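Local coordinates for protein adenosyl-chloride synthase (PDB 2ZBV) that binds adenosine and probably cleaves S-adenosyl-L-methionine by hydrolysis or by attack of a halide such as chloride, at residues R24-A29 against L139-P144; E115-K120 against R129-P134; R204-R209 against E258-R263; E168-E173 against T185-D190; M80-D85 against E101-A106. One frame throughout, in Å; residues are numbered along the deposited sequence.

Interaction 1: residues R24-A29 against L139-P144; sequences RINPSA and LDMGLP
Met-141, present as selenomethionine, lays its side chain obliquely across Asn-26 and the end of helix 14-25, and this is the closely packed part of the contact. Its CG lies 3.7 Å from Asn-26 CG, while its SE reaches to 3.9 Å from Asn-26 CB. The same SE sits 3.8 Å from the carbonyl O of Ile-25 and 4.1 Å from Ile-25 CG2, the branch anti to the backbone N. A long, unbranched and flexible chain suits this place, because its bend at chi3 (76°) lets it follow a surface that is part backbone and part side chain. The other half is looser: Asp-140 OD2 comes only to 4.1 Å from Ala-29 CB, and no hydrogen bond joins the two segments. The small methyl of Ala-29 borders the carboxylate, whose OD1 takes a weak bond from the backbone N of Met-1. Met-141 remains largely exposed on the solvent side, and the buried area is modest, 169 Å² in all. A type I turn runs from Asn-26 to Ala-29, closed by Ala-29 N to Asn-26 O at 3.0 Å, and a Schellman motif ends helix 127-140 at Gly-142, where, at phi 107°, a side chain would be jammed against the preceding carbonyl O. The contact thus joins the C-terminal ends of helices 14-25 and 127-140, with Ile-25 continuing the packing onto Pro-134, Ala-137 and His-138 of the second helix, and Arg-24 NH1 bonding the backbone O of Asp-56 of the second subunit.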
# COMPACT_ATOMS: atom_id res chain seq x y z
N ARG A 24 17.50 1.53 10.77
CA ARG A 24 18.91 1.24 11.00
C ARG A 24 19.36 2.19 12.10
O ARG A 24 20.14 1.81 12.98
CB ARG A 24 19.74 1.48 9.73
CG ARG A 24 19.42 0.50 8.60
CD ARG A 24 20.16 0.83 7.30
NE ARG A 24 21.59 0.57 7.40
CZ ARG A 24 22.44 0.57 6.37
NH1 ARG A 24 22.00 0.80 5.14
NH2 ARG A 24 23.73 0.32 6.57
N ILE A 25 18.85 3.41 12.05
CA ILE A 25 19.18 4.42 13.04
C ILE A 25 18.48 4.10 14.36
O ILE A 25 19.11 4.11 15.42
CB ILE A 25 18.74 5.82 12.57
CG1 ILE A 25 19.66 6.28 11.44
CG2 ILE A 25 18.79 6.81 13.72
CD1 ILE A 25 19.26 7.60 10.86
N ASN A 26 17.19 3.80 14.29
CA ASN A 26 16.41 3.47 15.48
C ASN A 26 15.55 2.24 15.22
O ASN A 26 14.47 2.33 14.63
CB ASN A 26 15.51 4.64 15.87
CG ASN A 26 14.67 4.34 17.10
OD1 ASN A 26 13.74 5.08 17.43
ND2 ASN A 26 14.99 3.25 17.79
N PRO A 27 16.02 1.06 15.65
CA PRO A 27 15.26 -0.18 15.44
C PRO A 27 13.90 -0.14 16.12
O PRO A 27 13.01 -0.92 15.77
CB PRO A 27 16.18 -1.25 16.04
CG PRO A 27 17.55 -0.67 15.85
CD PRO A 27 17.34 0.78 16.24
N SER A 28 13.73 0.76 17.07
CA SER A 28 12.48 0.87 17.80
C SER A 28 11.54 1.95 17.26
O SER A 28 10.48 2.19 17.83
CB SER A 28 12.76 1.14 19.28
OG SER A 28 13.50 0.08 19.84
N ALA A 29 11.92 2.58 16.15
CA ALA A 29 11.10 3.63 15.57
C ALA A 29 9.76 3.09 15.07
O ALA A 29 9.70 2.03 14.46
CB ALA A 29 11.84 4.30 14.41
N LEU A 139 15.42 12.88 15.44
CA LEU A 139 14.50 13.70 16.21
C LEU A 139 13.55 12.82 17.02
O LEU A 139 13.32 13.06 18.20
CB LEU A 139 13.70 14.62 15.28
CG LEU A 139 14.44 15.79 14.64
CD1 LEU A 139 13.57 16.43 13.56
CD2 LEU A 139 14.81 16.81 15.71
N ASP A 140 13.02 11.78 16.38
CA ASP A 140 12.10 10.86 17.03
C ASP A 140 12.82 10.09 18.13
O ASP A 140 12.20 9.51 19.02
CB ASP A 140 11.54 9.87 16.00
CG ASP A 140 10.59 8.86 16.61
OD1 ASP A 140 9.55 9.29 17.16
OD2 ASP A 140 10.88 7.64 16.55
N MSE A 141 14.15 10.11 18.06
CA MSE A 141 14.96 9.42 19.05
C MSE A 141 15.36 10.31 20.22
O MSE A 141 16.10 9.89 21.10
CB MSE A 141 16.23 8.89 18.39
CG MSE A 141 16.33 7.39 18.38
SE MSE A 141 18.07 6.92 17.74
CE MSE A 141 19.08 7.32 19.36
N GLY A 142 14.88 11.55 20.22
CA GLY A 142 15.21 12.45 21.31
C GLY A 142 16.19 13.56 20.97
O GLY A 142 16.42 14.44 21.79
N LEU A 143 16.78 13.52 19.78
CA LEU A 143 17.72 14.57 19.39
C LEU A 143 17.08 15.94 19.53
O LEU A 143 15.99 16.18 19.01
CB LEU A 143 18.17 14.39 17.93
CG LEU A 143 19.12 15.49 17.44
CD1 LEU A 143 20.54 15.10 17.82
CD2 LEU A 143 19.02 15.67 15.93
N PRO A 144 17.75 16.87 20.24
CA PRO A 144 17.23 18.23 20.44
C PRO A 144 17.13 18.94 19.09
O PRO A 144 18.02 18.79 18.25
CB PRO A 144 18.28 18.88 21.34
CG PRO A 144 18.91 17.70 22.07
CD PRO A 144 19.02 16.68 20.97

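Interaction 2: residues E115-K120 against R129-P134; sequences ELFYKK and RDIFAP
Tyr-118, Phe-117 and Asp-130 bury the largest areas here, where the loop before helix 127-140 folds back on the helix. Tyr-118 N gives a nearly straight bond (170°) to the carbonyl O of Asp-130 at 3.0 Å. Its ring, with CG anti to the backbone N (chi1 161°), brings CD2 to within 3.2 Å of Asp-130 OD1, at the ring edge, where hydrogens carry slight positive charge. Phe-117 turns one face to Ile-131, whose CG1 sits 4.0 Å from the ring centroid, 3° off the normal, a CH-pi contact of aliphatic branch on flat ring. Asp-130 is gripped side-on by Arg-129, NE to OD1 at 2.7 Å and NH2 to OD2 at 3.2 Å, and Ser-123 also bonds OD2. A leucine in place of Arg-129 would probably leave the Asp-130 carboxylate without its main counter-charge and Asp-56 of the second subunit without its salt bridge to NH1. Lys-119 NZ, beyond a salt bridge at 4.4 Å from Asp-130 OD1, comes to 3.4 Å from Arg-129 NH2. The Arg-129 side chain lies about 6 Å from that of Trp-8 in the adenosine site. Asp-130 and, across the interface, Asp-56, which Tyr-118 OH also hydrogen-bonds, thus offset the buried arginine's charge.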
# COMPACT_ATOMS: atom_id res chain seq x y z
N GLU A 115 26.13 15.69 10.26
CA GLU A 115 26.34 14.47 11.05
C GLU A 115 25.07 13.65 11.22
O GLU A 115 25.11 12.49 11.64
CB GLU A 115 26.92 14.84 12.42
CG GLU A 115 28.28 15.51 12.34
CD GLU A 115 29.29 14.67 11.58
OE1 GLU A 115 29.59 13.54 12.03
OE2 GLU A 115 29.78 15.12 10.52
N LEU A 116 23.93 14.24 10.88
CA LEU A 116 22.65 13.57 10.99
C LEU A 116 22.27 12.81 9.71
O LEU A 116 21.34 12.01 9.70
CB LEU A 116 21.56 14.59 11.32
CG LEU A 116 21.81 15.44 12.57
CD1 LEU A 116 20.73 16.50 12.70
CD2 LEU A 116 21.85 14.54 13.80
N PHE A 117 23.02 13.07 8.64
CA PHE A 117 22.75 12.44 7.34
C PHE A 117 23.03 10.95 7.31
O PHE A 117 23.79 10.43 8.12
CB PHE A 117 23.57 13.13 6.24
CG PHE A 117 23.25 14.59 6.06
CD1 PHE A 117 22.28 15.22 6.84
CD2 PHE A 117 23.91 15.34 5.09
CE1 PHE A 117 21.97 16.56 6.66
CE2 PHE A 117 23.60 16.68 4.90
CZ PHE A 117 22.63 17.30 5.68
N TYR A 118 22.41 10.27 6.35
CA TYR A 118 22.59 8.83 6.16
C TYR A 118 23.91 8.62 5.43
O TYR A 118 24.59 7.61 5.63
CB TYR A 118 21.40 8.27 5.37
CG TYR A 118 21.61 6.92 4.70
CD1 TYR A 118 21.99 5.79 5.44
CD2 TYR A 118 21.38 6.76 3.33
CE1 TYR A 118 22.13 4.54 4.81
CE2 TYR A 118 21.52 5.53 2.70
CZ TYR A 118 21.89 4.42 3.44
OH TYR A 118 22.01 3.20 2.81
N LYS A 119 24.28 9.57 4.57
CA LYS A 119 25.53 9.49 3.84
C LYS A 119 26.28 10.81 3.84
O LYS A 119 25.67 11.88 3.85
CB LYS A 119 25.29 9.03 2.40
CG LYS A 119 24.87 7.57 2.32
CD LYS A 119 25.04 6.98 0.93
CE LYS A 119 24.08 7.58 -0.07
NZ LYS A 119 24.07 6.74 -1.30
N LYS A 120 27.60 10.73 3.83
CA LYS A 120 28.45 11.91 3.83
C LYS A 120 28.15 12.78 2.62
O LYS A 120 28.08 14.00 2.71
CB LYS A 120 29.93 11.48 3.82
CG LYS A 120 30.92 12.63 3.94
CD LYS A 120 32.35 12.11 4.08
CE LYS A 120 32.77 11.27 2.88
NZ LYS A 120 34.15 10.73 3.02
N ARG A 129 15.79 10.07 1.39
CA ARG A 129 16.50 8.95 2.03
C ARG A 129 17.79 9.37 2.75
O ARG A 129 18.08 8.90 3.85
CB ARG A 129 16.89 7.90 0.97
CG ARG A 129 17.82 6.79 1.50
CD ARG A 129 18.49 6.00 0.37
NE ARG A 129 19.45 6.83 -0.37
CZ ARG A 129 19.95 6.52 -1.57
NH1 ARG A 129 19.60 5.40 -2.18
NH2 ARG A 129 20.81 7.35 -2.16
N ASP A 130 18.54 10.27 2.11
CA ASP A 130 19.83 10.69 2.64
C ASP A 130 19.87 11.80 3.67
O ASP A 130 20.84 11.90 4.42
CB ASP A 130 20.75 11.07 1.47
CG ASP A 130 20.90 9.95 0.46
OD1 ASP A 130 20.79 8.78 0.88
OD2 ASP A 130 21.14 10.24 -0.73
N ILE A 131 18.82 12.61 3.72
CA ILE A 131 18.77 13.73 4.65
C ILE A 131 17.52 13.79 5.53
O ILE A 131 17.62 13.86 6.75
CB ILE A 131 18.90 15.07 3.90
CG1 ILE A 131 20.20 15.10 3.09
CG2 ILE A 131 18.84 16.23 4.89
CD1 ILE A 131 20.42 16.40 2.29
N PHE A 132 16.35 13.78 4.90
CA PHE A 132 15.09 13.88 5.64
C PHE A 132 14.77 12.71 6.56
O PHE A 132 14.47 12.92 7.74
CB PHE A 132 13.92 14.10 4.68
CG PHE A 132 13.98 15.41 3.94
CD1 PHE A 132 14.06 16.61 4.64
CD2 PHE A 132 13.95 15.44 2.55
CE1 PHE A 132 14.11 17.83 3.97
CE2 PHE A 132 14.00 16.66 1.86
CZ PHE A 132 14.08 17.85 2.57
N ALA A 133 14.82 11.49 6.03
CA ALA A 133 14.50 10.32 6.83
C ALA A 133 15.40 10.19 8.05
O ALA A 133 14.92 10.06 9.17
CB ALA A 133 14.56 9.05 5.98
N PRO A 134 16.73 10.22 7.86
CA PRO A 134 17.59 10.09 9.04
C PRO A 134 17.39 11.20 10.07
O PRO A 134 17.45 10.96 11.28
CB PRO A 134 19.01 10.06 8.44
CG PRO A 134 18.86 10.77 7.12
CD PRO A 134 17.53 10.26 6.62

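Interaction 3: residues R204-R209 against E258-R263; sequences RVRVGR and EIEICR
Arg-204 and Arg-206 pair with Cys-262 and Glu-260 in an antiparallel ladder of backbone hydrogen bonds. Arg-204 N reaches Cys-262 O at 3.0 Å, and Arg-206 N meets Glu-260 O at 2.6 Å, almost straight (177°); the returning amides complete both pairs. Between them, CA-H...O contacts fill the non-hydrogen-bonded position, with Ile-261 CA 3.2 Å from Arg-204 O. Past Arg-206 the strands part around two waters near Gly-208, whose positive phi turns the chain: one bonds Arg-206 O at 3.0 Å, the other Glu-258 O at 2.5 Å, and both reach Gly-208 N weakly. On the face of Arg-206 and Glu-260, NH2 of the arginine is 2.7 Å from Glu-260 OE1, but the carboxylate lies over the guanidinium face, so charge rather than a directed N-H holds the pair. Glu-260 OE1 also has Lys-169 as its stronger partner, and a glutamine in place of Glu-260 would probably leave both cations without their shared counter-charge. The reverse face is apolar, beta-branched Val-205 CG1 touching Ile-259 CD1 at 3.9 Å. Strand 202-207 thus lies between strands 210-216 and 258-262 of the C-terminal sheet, with 169-177 beyond the latter.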
# COMPACT_ATOMS: atom_id res chain seq x y z
N ARG A 204 -27.31 24.88 -2.49
CA ARG A 204 -26.90 24.79 -3.88
C ARG A 204 -25.38 24.74 -3.99
O ARG A 204 -24.66 25.57 -3.43
CB ARG A 204 -27.45 25.99 -4.67
CG ARG A 204 -28.93 25.84 -5.05
CD ARG A 204 -29.42 27.03 -5.87
NE ARG A 204 -30.76 26.81 -6.42
CZ ARG A 204 -31.04 26.00 -7.43
NH1 ARG A 204 -30.08 25.31 -8.03
NH2 ARG A 204 -32.30 25.86 -7.85
N VAL A 205 -24.89 23.73 -4.71
CA VAL A 205 -23.47 23.55 -4.90
C VAL A 205 -23.17 23.99 -6.32
O VAL A 205 -23.73 23.46 -7.28
CB VAL A 205 -23.06 22.08 -4.72
CG1 VAL A 205 -21.57 21.92 -4.96
CG2 VAL A 205 -23.44 21.61 -3.32
N ARG A 206 -22.29 24.98 -6.47
CA ARG A 206 -21.96 25.47 -7.80
C ARG A 206 -20.52 25.15 -8.20
O ARG A 206 -19.57 25.55 -7.53
CB ARG A 206 -22.19 26.98 -7.88
CG ARG A 206 -22.34 27.49 -9.31
CD ARG A 206 -22.40 29.00 -9.38
NE ARG A 206 -21.15 29.61 -8.92
CZ ARG A 206 -20.85 30.89 -9.08
NH1 ARG A 206 -21.70 31.71 -9.68
NH2 ARG A 206 -19.69 31.36 -8.63
N VAL A 207 -20.38 24.41 -9.30
CA VAL A 207 -19.07 24.05 -9.82
C VAL A 207 -19.01 24.59 -11.25
O VAL A 207 -19.78 24.16 -12.11
CB VAL A 207 -18.85 22.51 -9.85
CG1 VAL A 207 -18.73 21.97 -8.44
CG2 VAL A 207 -20.01 21.83 -10.56
N GLY A 208 -18.11 25.54 -11.48
CA GLY A 208 -18.00 26.13 -12.80
C GLY A 208 -19.30 26.76 -13.25
O GLY A 208 -19.75 27.75 -12.68
N ARG A 209 -19.92 26.18 -14.27
CA ARG A 209 -21.18 26.69 -14.81
C ARG A 209 -22.38 25.87 -14.37
O ARG A 209 -23.52 26.20 -14.70
CB ARG A 209 -21.12 26.68 -16.34
CG ARG A 209 -20.01 27.53 -16.95
CD ARG A 209 -20.29 29.02 -16.80
NE ARG A 209 -19.34 29.82 -17.57
CZ ARG A 209 -19.42 31.15 -17.70
NH1 ARG A 209 -20.41 31.82 -17.12
NH2 ARG A 209 -18.51 31.80 -18.42
N GLU A 258 -12.59 25.62 -8.23
CA GLU A 258 -13.34 26.53 -7.37
C GLU A 258 -14.71 25.94 -7.11
O GLU A 258 -15.31 25.35 -8.00
CB GLU A 258 -13.51 27.90 -8.05
CG GLU A 258 -12.24 28.71 -8.20
CD GLU A 258 -12.51 30.11 -8.75
OE1 GLU A 258 -11.54 30.89 -8.89
OE2 GLU A 258 -13.68 30.43 -9.04
N ILE A 259 -15.20 26.10 -5.89
CA ILE A 259 -16.52 25.57 -5.58
C ILE A 259 -17.28 26.57 -4.71
O ILE A 259 -16.71 27.19 -3.81
CB ILE A 259 -16.41 24.20 -4.86
CG1 ILE A 259 -17.77 23.51 -4.86
CG2 ILE A 259 -15.90 24.37 -3.44
CD1 ILE A 259 -17.71 22.06 -4.40
N GLU A 260 -18.55 26.74 -5.02
CA GLU A 260 -19.40 27.66 -4.29
C GLU A 260 -20.62 26.95 -3.73
O GLU A 260 -21.21 26.10 -4.39
CB GLU A 260 -19.83 28.79 -5.23
CG GLU A 260 -21.01 29.61 -4.75
CD GLU A 260 -21.46 30.63 -5.78
OE1 GLU A 260 -20.66 31.54 -6.10
OE2 GLU A 260 -22.60 30.51 -6.28
N ILE A 261 -20.98 27.31 -2.51
CA ILE A 261 -22.13 26.71 -1.85
C ILE A 261 -23.08 27.80 -1.35
O ILE A 261 -22.79 28.49 -0.37
CB ILE A 261 -21.68 25.83 -0.67
CG1 ILE A 261 -20.68 24.79 -1.18
CG2 ILE A 261 -22.87 25.13 -0.04
CD1 ILE A 261 -19.86 24.14 -0.10
N CYS A 262 -24.20 27.95 -2.05
CA CYS A 262 -25.21 28.95 -1.72
C CYS A 262 -26.27 28.45 -0.76
O CYS A 262 -26.71 27.30 -0.84
CB CYS A 262 -25.91 29.45 -2.99
SG CYS A 262 -24.90 30.46 -4.09
N ARG A 263 -26.70 29.33 0.14
CA ARG A 263 -27.73 29.00 1.12
C ARG A 263 -29.03 28.81 0.34
O ARG A 263 -29.12 29.36 -0.78
CB ARG A 263 -27.88 30.15 2.12
CG ARG A 263 -28.05 29.74 3.58
CD ARG A 263 -29.42 29.14 3.87
NE ARG A 263 -29.58 27.80 3.31
CZ ARG A 263 -30.64 27.03 3.50
NH1 ARG A 263 -31.65 27.45 4.25
NH2 ARG A 263 -30.69 25.83 2.95
OXT ARG A 263 -29.95 28.13 0.85
O HOH W 1 -17.83 27.55 -8.91
O HOH W 2 -15.30 24.93 -10.46

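Interaction 4: residues E168-E173 against T185-D190; sequences EKVIGE and TNIPFD
A side-chain amide stands in for a backbone carbonyl where Asn-186 meets Glu-173. The backbone N of Glu-173 gives its hydrogen to Asn-186 OD1 at 2.8 Å, arriving 40° out of the plane of that amide, and the chain answers with Asn-186 N to Glu-173 O at 3.0 Å. Asparagine suits the place because chi1 of 66° folds its short chain back, tucking CG between its own N and carbonyl carbon; OD1 is thereby brought within 3.1 Å of Glu-173 O, two acceptors side by side. Thr-185 adds its CA at 3.2 Å from the same Glu-173 O. These bonds mark the place where strand 183-185, antiparallel to strand 169-177 in the C-terminal sheet, turns a corner at Asn-186 and Ile-187 and leaves for helix 189-192. An ST turn shapes the corner, Ile-187 N bonding Thr-185 OG1 at 3.1 Å, while that hydroxyl also bonds Leu-238 O. Gly-172 gives the room needed: any side chain there would run into Ile-187 CG1, which passes 3.9 Å from Gly-172 CA. Ile-187 then stretches its CD1 to 4.2 Å from Val-170 CG2, and both isoleucine and valine lie against Ile-261 of strand 258-262.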
# COMPACT_ATOMS: atom_id res chain seq x y z
N GLU A 168 -24.68 35.23 1.94
CA GLU A 168 -25.43 33.98 1.88
C GLU A 168 -24.70 32.76 1.32
O GLU A 168 -25.30 31.69 1.20
CB GLU A 168 -26.72 34.19 1.07
CG GLU A 168 -27.57 35.37 1.54
CD GLU A 168 -28.69 35.71 0.57
OE1 GLU A 168 -29.43 36.68 0.83
OE2 GLU A 168 -28.81 35.01 -0.46
N LYS A 169 -23.43 32.90 0.98
CA LYS A 169 -22.70 31.76 0.44
C LYS A 169 -21.26 31.68 0.91
O LYS A 169 -20.70 32.64 1.44
CB LYS A 169 -22.73 31.79 -1.09
CG LYS A 169 -21.92 32.92 -1.70
CD LYS A 169 -21.94 32.86 -3.22
CE LYS A 169 -21.10 33.97 -3.82
NZ LYS A 169 -21.10 33.94 -5.31
N VAL A 170 -20.67 30.51 0.69
CA VAL A 170 -19.28 30.27 1.06
C VAL A 170 -18.52 29.89 -0.21
O VAL A 170 -18.97 29.05 -0.99
CB VAL A 170 -19.15 29.14 2.09
CG1 VAL A 170 -19.73 29.58 3.43
CG2 VAL A 170 -19.87 27.90 1.60
N ILE A 171 -17.38 30.53 -0.41
CA ILE A 171 -16.55 30.26 -1.58
C ILE A 171 -15.28 29.53 -1.13
O ILE A 171 -14.69 29.87 -0.11
CB ILE A 171 -16.14 31.58 -2.29
CG1 ILE A 171 -15.12 31.29 -3.39
CG2 ILE A 171 -15.57 32.56 -1.27
CD1 ILE A 171 -14.60 32.52 -4.10
N GLY A 172 -14.88 28.53 -1.90
CA GLY A 172 -13.69 27.78 -1.56
C GLY A 172 -13.16 26.99 -2.73
O GLY A 172 -13.45 27.31 -3.89
N GLU A 173 -12.40 25.94 -2.44
CA GLU A 173 -11.82 25.10 -3.49
C GLU A 173 -11.84 23.64 -3.06
O GLU A 173 -11.91 23.35 -1.87
CB GLU A 173 -10.37 25.51 -3.75
CG GLU A 173 -10.18 26.99 -4.01
CD GLU A 173 -8.80 27.48 -3.60
OE1 GLU A 173 -7.80 27.00 -4.17
OE2 GLU A 173 -8.73 28.33 -2.68
N THR A 185 -13.64 19.90 0.48
CA THR A 185 -13.19 21.25 0.19
C THR A 185 -12.27 21.76 1.29
O THR A 185 -11.96 21.03 2.24
CB THR A 185 -14.39 22.23 0.09
OG1 THR A 185 -14.95 22.43 1.39
CG2 THR A 185 -15.46 21.68 -0.84
N ASN A 186 -11.84 23.01 1.16
CA ASN A 186 -10.97 23.63 2.15
C ASN A 186 -11.83 24.55 3.01
O ASN A 186 -11.32 25.39 3.75
CB ASN A 186 -9.87 24.43 1.45
CG ASN A 186 -10.40 25.61 0.68
OD1 ASN A 186 -11.54 25.60 0.20
ND2 ASN A 186 -9.58 26.65 0.55
N ILE A 187 -13.14 24.37 2.91
CA ILE A 187 -14.11 25.16 3.67
C ILE A 187 -14.42 24.48 5.00
O ILE A 187 -14.95 23.37 5.03
CB ILE A 187 -15.43 25.32 2.88
CG1 ILE A 187 -15.17 26.01 1.55
CG2 ILE A 187 -16.44 26.11 3.71
CD1 ILE A 187 -16.32 25.89 0.57
N PRO A 188 -14.11 25.13 6.13
CA PRO A 188 -14.41 24.48 7.40
C PRO A 188 -15.93 24.35 7.53
O PRO A 188 -16.66 25.28 7.17
CB PRO A 188 -13.84 25.45 8.44
CG PRO A 188 -12.76 26.20 7.67
CD PRO A 188 -13.42 26.42 6.34
N PHE A 189 -16.41 23.21 8.01
CA PHE A 189 -17.85 23.05 8.15
C PHE A 189 -18.41 24.08 9.13
O PHE A 189 -19.58 24.45 9.04
CB PHE A 189 -18.21 21.64 8.62
CG PHE A 189 -19.61 21.24 8.27
CD1 PHE A 189 -19.93 20.85 6.97
CD2 PHE A 189 -20.63 21.31 9.21
CE1 PHE A 189 -21.24 20.54 6.62
CE2 PHE A 189 -21.94 20.99 8.87
CZ PHE A 189 -22.25 20.61 7.57
N ASP A 190 -17.57 24.54 10.05
CA ASP A 190 -17.98 25.55 11.03
C ASP A 190 -18.25 26.86 10.30
O ASP A 190 -19.23 27.55 10.58
CB ASP A 190 -16.88 25.78 12.07
CG ASP A 190 -16.81 24.67 13.10
OD1 ASP A 190 -17.88 24.29 13.63
OD2 ASP A 190 -15.69 24.19 13.38

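Interaction 5: residues M80-D85 against E101-A106; sequences MKTKND and EEYGVA
Met-80, a selenomethionine at the start of the segment, crosses Val-105 at about a right angle, its CE 3.9 Å from Val-105 CG2; its pliant end fits beside the branched valine and packs on Ala-100 and Leu-96. Next, Lys-81 O takes the backbone N of Ala-106 at 2.8 Å. Thr-82 faces Val-105 as a non-hydrogen-bonded antiparallel pair, its CB lying 3.7 Å from Tyr-103 CB; its OG1 is modelled 2.5 Å from Asn-84 OD1, too short to be trusted in detail. Lys-83 N bonds Gly-104 O at 2.9 Å, and its extended chain runs along the glycine, CE ending 3.4 Å from Val-105 O. At phi 87° a side chain on Gly-104 would be jammed against the preceding carbonyl O, and would also press on Lys-83 CD. Asn-84 supplies a flat amide that stacks on the Tyr-103 ring, the planes 24° apart and ND2 3.4 Å above the ring centre; Gln-86 and a water hold the amide through ND2, while Ser-54 bonds Tyr-103 OH. Asp-85 N closes a type I turn to Thr-82 O. This is where strand 105-110, the outermost within this chain and reached from helix 97-103 through Gly-104, joins strand 77-82 as it turns back into strand 87-91, completing the antiparallel side of the mixed N-terminal sheet.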
# COMPACT_ATOMS: atom_id res chain seq x y z
N MSE A 80 10.32 22.12 11.10
CA MSE A 80 9.44 23.09 11.74
C MSE A 80 8.80 22.52 12.99
O MSE A 80 8.49 21.32 13.07
CB MSE A 80 8.35 23.54 10.76
CG MSE A 80 7.34 24.55 11.32
SE MSE A 80 5.77 24.77 10.20
CE MSE A 80 6.44 26.12 9.02
N LYS A 81 8.62 23.38 13.99
CA LYS A 81 7.97 22.99 15.23
C LYS A 81 6.74 23.87 15.33
O LYS A 81 6.84 25.10 15.28
CB LYS A 81 8.87 23.23 16.44
CG LYS A 81 8.26 22.78 17.76
CD LYS A 81 9.10 23.22 18.95
CE LYS A 81 8.41 22.92 20.27
NZ LYS A 81 9.11 23.57 21.43
N THR A 82 5.58 23.25 15.43
CA THR A 82 4.33 23.99 15.52
C THR A 82 3.95 24.17 16.98
O THR A 82 4.38 23.40 17.84
CB THR A 82 3.21 23.28 14.74
OG1 THR A 82 3.22 21.88 15.03
CG2 THR A 82 3.40 23.47 13.25
N LYS A 83 3.15 25.19 17.25
CA LYS A 83 2.76 25.48 18.63
C LYS A 83 1.94 24.42 19.33
O LYS A 83 1.62 24.56 20.51
CB LYS A 83 2.07 26.84 18.69
CG LYS A 83 3.02 27.97 18.33
CD LYS A 83 2.34 29.32 18.32
CE LYS A 83 3.36 30.42 18.07
NZ LYS A 83 2.73 31.76 17.97
N ASN A 84 1.60 23.34 18.62
CA ASN A 84 0.83 22.26 19.23
C ASN A 84 1.80 21.12 19.55
O ASN A 84 1.40 19.98 19.80
CB ASN A 84 -0.28 21.78 18.28
CG ASN A 84 0.25 21.17 17.01
OD1 ASN A 84 1.23 21.65 16.45
ND2 ASN A 84 -0.39 20.10 16.53
N ASP A 85 3.09 21.45 19.52
CA ASP A 85 4.15 20.51 19.84
C ASP A 85 4.38 19.35 18.88
O ASP A 85 4.68 18.24 19.31
CB ASP A 85 3.95 19.95 21.25
CG ASP A 85 4.25 20.96 22.32
OD1 ASP A 85 3.88 20.72 23.50
OD2 ASP A 85 4.86 22.01 22.00
N GLU A 101 -0.09 27.48 9.25
CA GLU A 101 -1.19 28.42 9.37
C GLU A 101 -2.21 28.03 10.43
O GLU A 101 -2.71 28.88 11.16
CB GLU A 101 -1.89 28.57 8.01
CG GLU A 101 -3.17 29.40 8.03
CD GLU A 101 -2.94 30.86 8.35
OE1 GLU A 101 -3.93 31.62 8.42
OE2 GLU A 101 -1.77 31.26 8.53
N GLU A 102 -2.51 26.74 10.53
CA GLU A 102 -3.49 26.25 11.49
C GLU A 102 -2.99 26.09 12.92
O GLU A 102 -3.73 26.35 13.87
CB GLU A 102 -4.05 24.90 11.02
CG GLU A 102 -4.78 24.95 9.68
CD GLU A 102 -6.01 25.84 9.71
OE1 GLU A 102 -6.76 25.79 10.71
OE2 GLU A 102 -6.22 26.58 8.73
N TYR A 103 -1.75 25.66 13.08
CA TYR A 103 -1.20 25.45 14.41
C TYR A 103 -0.31 26.58 14.92
O TYR A 103 -0.08 26.68 16.12
CB TYR A 103 -0.38 24.15 14.46
CG TYR A 103 -1.12 22.87 14.11
CD1 TYR A 103 -2.40 22.61 14.60
CD2 TYR A 103 -0.49 21.89 13.35
CE1 TYR A 103 -3.04 21.39 14.34
CE2 TYR A 103 -1.12 20.66 13.08
CZ TYR A 103 -2.38 20.42 13.59
OH TYR A 103 -2.97 19.19 13.39
N GLY A 104 0.19 27.41 14.02
CA GLY A 104 1.09 28.47 14.43
C GLY A 104 2.51 27.92 14.46
O GLY A 104 2.73 26.77 14.84
N VAL A 105 3.47 28.75 14.07
CA VAL A 105 4.87 28.33 14.03
C VAL A 105 5.63 28.71 15.30
O VAL A 105 5.70 29.88 15.66
CB VAL A 105 5.59 28.96 12.82
CG1 VAL A 105 7.03 28.47 12.75
CG2 VAL A 105 4.84 28.63 11.54
N ALA A 106 6.21 27.71 15.95
CA ALA A 106 6.96 27.94 17.17
C ALA A 106 8.44 28.16 16.86
O ALA A 106 9.09 29.03 17.45
CB ALA A 106 6.80 26.76 18.12
O HOH W 3 -3.01 18.55 16.64

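How the interactions relate
The five contacts fall into the two domains of the chain. Interactions 1, 2 and 5 belong to the N-terminal domain: interaction 5 comes first in closing, then interaction 2, and both are nested inside the long loop closed by interaction 1. Interactions 1 and 2 share helix 127-140, have centres 13 Å apart and touch, with the second subunit against both; the centre of interaction 5 is about 22 Å from that of interaction 1. Interactions 3 and 4 follow in the C-terminal part, centres about 10 Å apart, joined by neighbouring strands 169-177 and 258-262. Interactions 4 and 5 approach to about 7 Å between nearest atoms, but the touching pairs are 1 with 2 and 3 with 4.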